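Local coordinates for protein blue-light-activated histidine kinase 2 (Erythrobacter litoralis HTCC2594, PDB 4R38) that senses blue light through a flavin-binding LOV domain, the part described here, and as a histidine kinase transfers phosphate from ATP to histidine, at residues Ala78-Ile81 with Glu86-Glu89. Residues are numbered along the deposited sequence; the frame is centred on the assembly and turned at random.
Sequences AKAI and EVEE. With RBF (riboflavin), chain E.
The methyl group of A80, in the last turn of helix 71-82, butts against the branch point of V87 at the start of strand 87-94. A80 CB lies 3.5 Å from V87 CB, and the two branches of the valine spread to the sides of that line. V87 CG1, placed between its backbone N and carbonyl carbon (chi1 66°), is the nearer branch, at 3.7 Å from A80 CB. The backbones come closest at the same pair, with A80 CA 6.2 Å from V87 CA. No hydrogen bond joins the segments, so this small apolar patch carries the contact. Its margin is much looser: the carbonyl O of E86 only grazes A80 CB at 4.5 Å, and the CB of E86 points away from the helix, the residue being exposed. Another face of the helix meets the flavin. There I81 CD1 makes a close carbon-to-hydroxyl van der Waals approach to riboflavin O3' at 3.2 Å and also touches the dimethylbenzene methyl C8M, and A78 CB packs at 3.8 Å from ribityl C5'. Within the PAS fold of this LOV domain, V87 also rests on L77 of the helix and pairs through its backbone with M107 of strand 100-109, while a salt bridge from E89 to R76 ties the edge strand 87-94 back to helix 71-82.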
ATOM      1  N   ALA A  78      -3.788   2.202   9.487  1.00 33.61           N
ATOM      2  CA  ALA A  78      -3.080   1.492  10.544  1.00 35.26           C
ATOM      3  C   ALA A  78      -4.035   0.685  11.410  1.00 37.66           C
ATOM      4  O   ALA A  78      -3.719  -0.430  11.809  1.00 36.89           O
ATOM      5  CB  ALA A  78      -2.294   2.478  11.411  1.00 37.71           C
ATOM      6  N   LYS A  79      -5.182   1.259  11.743  1.00 36.26           N
ATOM      7  CA  LYS A  79      -6.156   0.567  12.586  1.00 40.22           C
ATOM      8  C   LYS A  79      -6.644  -0.718  11.914  1.00 44.05           C
ATOM      9  O   LYS A  79      -6.735  -1.786  12.541  1.00 40.13           O
ATOM     10  CB  LYS A  79      -7.345   1.489  12.867  1.00 44.18           C
ATOM     11  CG  LYS A  79      -8.285   0.985  13.952  1.00 59.68           C
ATOM     12  CD  LYS A  79      -9.439   1.953  14.187  1.00 71.82           C
ATOM     13  CE  LYS A  79     -10.416   1.416  15.225  1.00 85.24           C
ATOM     14  NZ  LYS A  79      -9.760   1.118  16.535  1.00 88.60           N
ATOM     15  N   ALA A  80      -6.944  -0.633  10.624  1.00 44.18           N
ATOM     16  CA  ALA A  80      -7.345  -1.814   9.874  1.00 42.06           C
ATOM     17  C   ALA A  80      -6.258  -2.902   9.934  1.00 37.51           C
ATOM     18  O   ALA A  80      -6.550  -4.065  10.153  1.00 37.62           O
ATOM     19  CB  ALA A  80      -7.646  -1.430   8.443  1.00 40.37           C
ATOM     20  N   ILE A  81      -4.997  -2.508   9.760  1.00 37.77           N
ATOM     21  CA  ILE A  81      -3.889  -3.469   9.832  1.00 36.56           C
ATOM     22  C   ILE A  81      -3.797  -4.134  11.211  1.00 41.76           C
ATOM     23  O   ILE A  81      -3.660  -5.350  11.294  1.00 40.54           O
ATOM     24  CB  ILE A  81      -2.554  -2.829   9.437  1.00 39.49           C
ATOM     25  CG1 ILE A  81      -2.540  -2.570   7.925  1.00 40.05           C
ATOM     26  CG2 ILE A  81      -1.371  -3.711   9.833  1.00 40.32           C
ATOM     27  CD1 ILE A  81      -1.467  -1.595   7.477  1.00 42.48           C
ATOM     28  N   GLU A  86     -10.506  -5.343   6.445  1.00 38.92           N
ATOM     29  CA  GLU A  86     -10.468  -4.722   5.135  1.00 39.28           C
ATOM     30  C   GLU A  86     -10.636  -3.219   5.314  1.00 39.01           C
ATOM     31  O   GLU A  86     -11.318  -2.776   6.235  1.00 43.57           O
ATOM     32  CB  GLU A  86     -11.619  -5.244   4.246  1.00 42.53           C
ATOM     33  CG  GLU A  86     -11.634  -6.720   3.975  1.00 56.35           C
ATOM     34  CD  GLU A  86     -12.799  -7.103   3.063  1.00 67.05           C
ATOM     35  OE1 GLU A  86     -13.733  -6.277   2.927  1.00 71.19           O
ATOM     36  OE2 GLU A  86     -12.773  -8.208   2.474  1.00 75.53           O
ATOM     37  N   VAL A  87     -10.028  -2.435   4.431  1.00 36.25           N
ATOM     38  CA  VAL A  87     -10.199  -1.005   4.464  1.00 38.60           C
ATOM     39  C   VAL A  87     -10.027  -0.396   3.077  1.00 36.79           C
ATOM     40  O   VAL A  87      -9.302  -0.918   2.237  1.00 39.07           O
ATOM     41  CB  VAL A  87      -9.154  -0.363   5.433  1.00 40.47           C
ATOM     42  CG1 VAL A  87      -7.743  -0.549   4.898  1.00 42.64           C
ATOM     43  CG2 VAL A  87      -9.456   1.096   5.694  1.00 43.87           C
ATOM     44  N   GLU A  88     -10.707   0.723   2.865  1.00 38.97           N
ATOM     45  CA  GLU A  88     -10.624   1.471   1.629  1.00 44.02           C
ATOM     46  C   GLU A  88     -10.462   2.958   2.003  1.00 42.08           C
ATOM     47  O   GLU A  88     -11.205   3.463   2.832  1.00 42.84           O
ATOM     48  CB  GLU A  88     -11.901   1.177   0.831  1.00 44.94           C
ATOM     49  CG  GLU A  88     -12.070   1.913  -0.465  1.00 52.10           C
ATOM     50  CD  GLU A  88     -13.182   1.287  -1.313  1.00 56.73           C
ATOM     51  OE1 GLU A  88     -14.063   0.604  -0.746  1.00 63.74           O
ATOM     52  OE2 GLU A  88     -13.167   1.469  -2.543  1.00 57.17           O
ATOM     53  N   GLU A  89      -9.459   3.630   1.427  1.00 43.22           N
ATOM     54  CA  GLU A  89      -9.159   5.040   1.686  1.00 46.79           C
ATOM     55  C   GLU A  89      -8.550   5.670   0.439  1.00 43.56           C
ATOM     56  O   GLU A  89      -7.774   5.028  -0.267  1.00 42.61           O
ATOM     57  CB  GLU A  89      -8.125   5.211   2.816  1.00 55.37           C
ATOM     58  CG  GLU A  89      -8.589   4.842   4.211  1.00 56.14           C
ATOM     59  CD  GLU A  89      -9.623   5.802   4.764  1.00 59.05           C
ATOM     60  OE1 GLU A  89      -9.594   7.005   4.401  1.00 49.45           O
ATOM     61  OE2 GLU A  89     -10.466   5.343   5.568  1.00 66.42           O
TER
HETATM   62  N1  RBF E 201      -0.020   3.556   1.937  1.00 32.94           N
HETATM   63  C2  RBF E 201       0.108   4.478   0.947  1.00 32.43           C
HETATM   64  O2  RBF E 201       0.296   5.647   1.228  1.00 33.68           O
HETATM   65  N3  RBF E 201       0.015   4.080  -0.357  1.00 36.72           N
HETATM   66  C4  RBF E 201      -0.109   2.780  -0.707  1.00 34.70           C
HETATM   67  O4  RBF E 201      -0.186   2.440  -1.910  1.00 33.47           O
HETATM   68  C4A RBF E 201      -0.173   1.784   0.300  1.00 32.00           C
HETATM   69  N5  RBF E 201      -0.252   0.455   0.029  1.00 30.60           N
HETATM   70  C5A RBF E 201      -0.298  -0.448   1.024  1.00 29.86           C
HETATM   71  C6  RBF E 201      -0.400  -1.845   0.771  1.00 31.93           C
HETATM   72  C7  RBF E 201      -0.431  -2.779   1.804  1.00 36.78           C
HETATM   73  C7M RBF E 201      -0.548  -4.271   1.398  1.00 35.29           C
HETATM   74  C8  RBF E 201      -0.387  -2.340   3.126  1.00 33.17           C
HETATM   75  C8M RBF E 201      -0.436  -3.267   4.341  1.00 38.39           C
HETATM   76  C9  RBF E 201      -0.304  -1.001   3.392  1.00 33.20           C
HETATM   77  C9A RBF E 201      -0.262  -0.014   2.364  1.00 33.32           C
HETATM   78  N10 RBF E 201      -0.142   1.327   2.684  1.00 31.29           N
HETATM   79  C10 RBF E 201      -0.103   2.255   1.653  1.00 30.46           C
HETATM   80  C1' RBF E 201      -0.179   1.836   4.056  1.00 32.03           C
HETATM   81  C2' RBF E 201       1.157   2.045   4.761  1.00 29.30           C
HETATM   82  O2' RBF E 201       1.990   1.017   4.409  1.00 33.78           O
HETATM   83  C3' RBF E 201       0.924   2.061   6.269  1.00 33.86           C
HETATM   84  O3' RBF E 201       0.457   0.810   6.690  1.00 34.84           O
HETATM   85  C4' RBF E 201      -0.105   3.113   6.675  1.00 33.84           C
HETATM   86  O4' RBF E 201       0.311   4.401   6.304  1.00 33.45           O
HETATM   87  C5' RBF E 201      -0.345   3.081   8.179  1.00 33.89           C
HETATM   88  O5' RBF E 201       0.869   3.308   8.872  1.00 35.28           O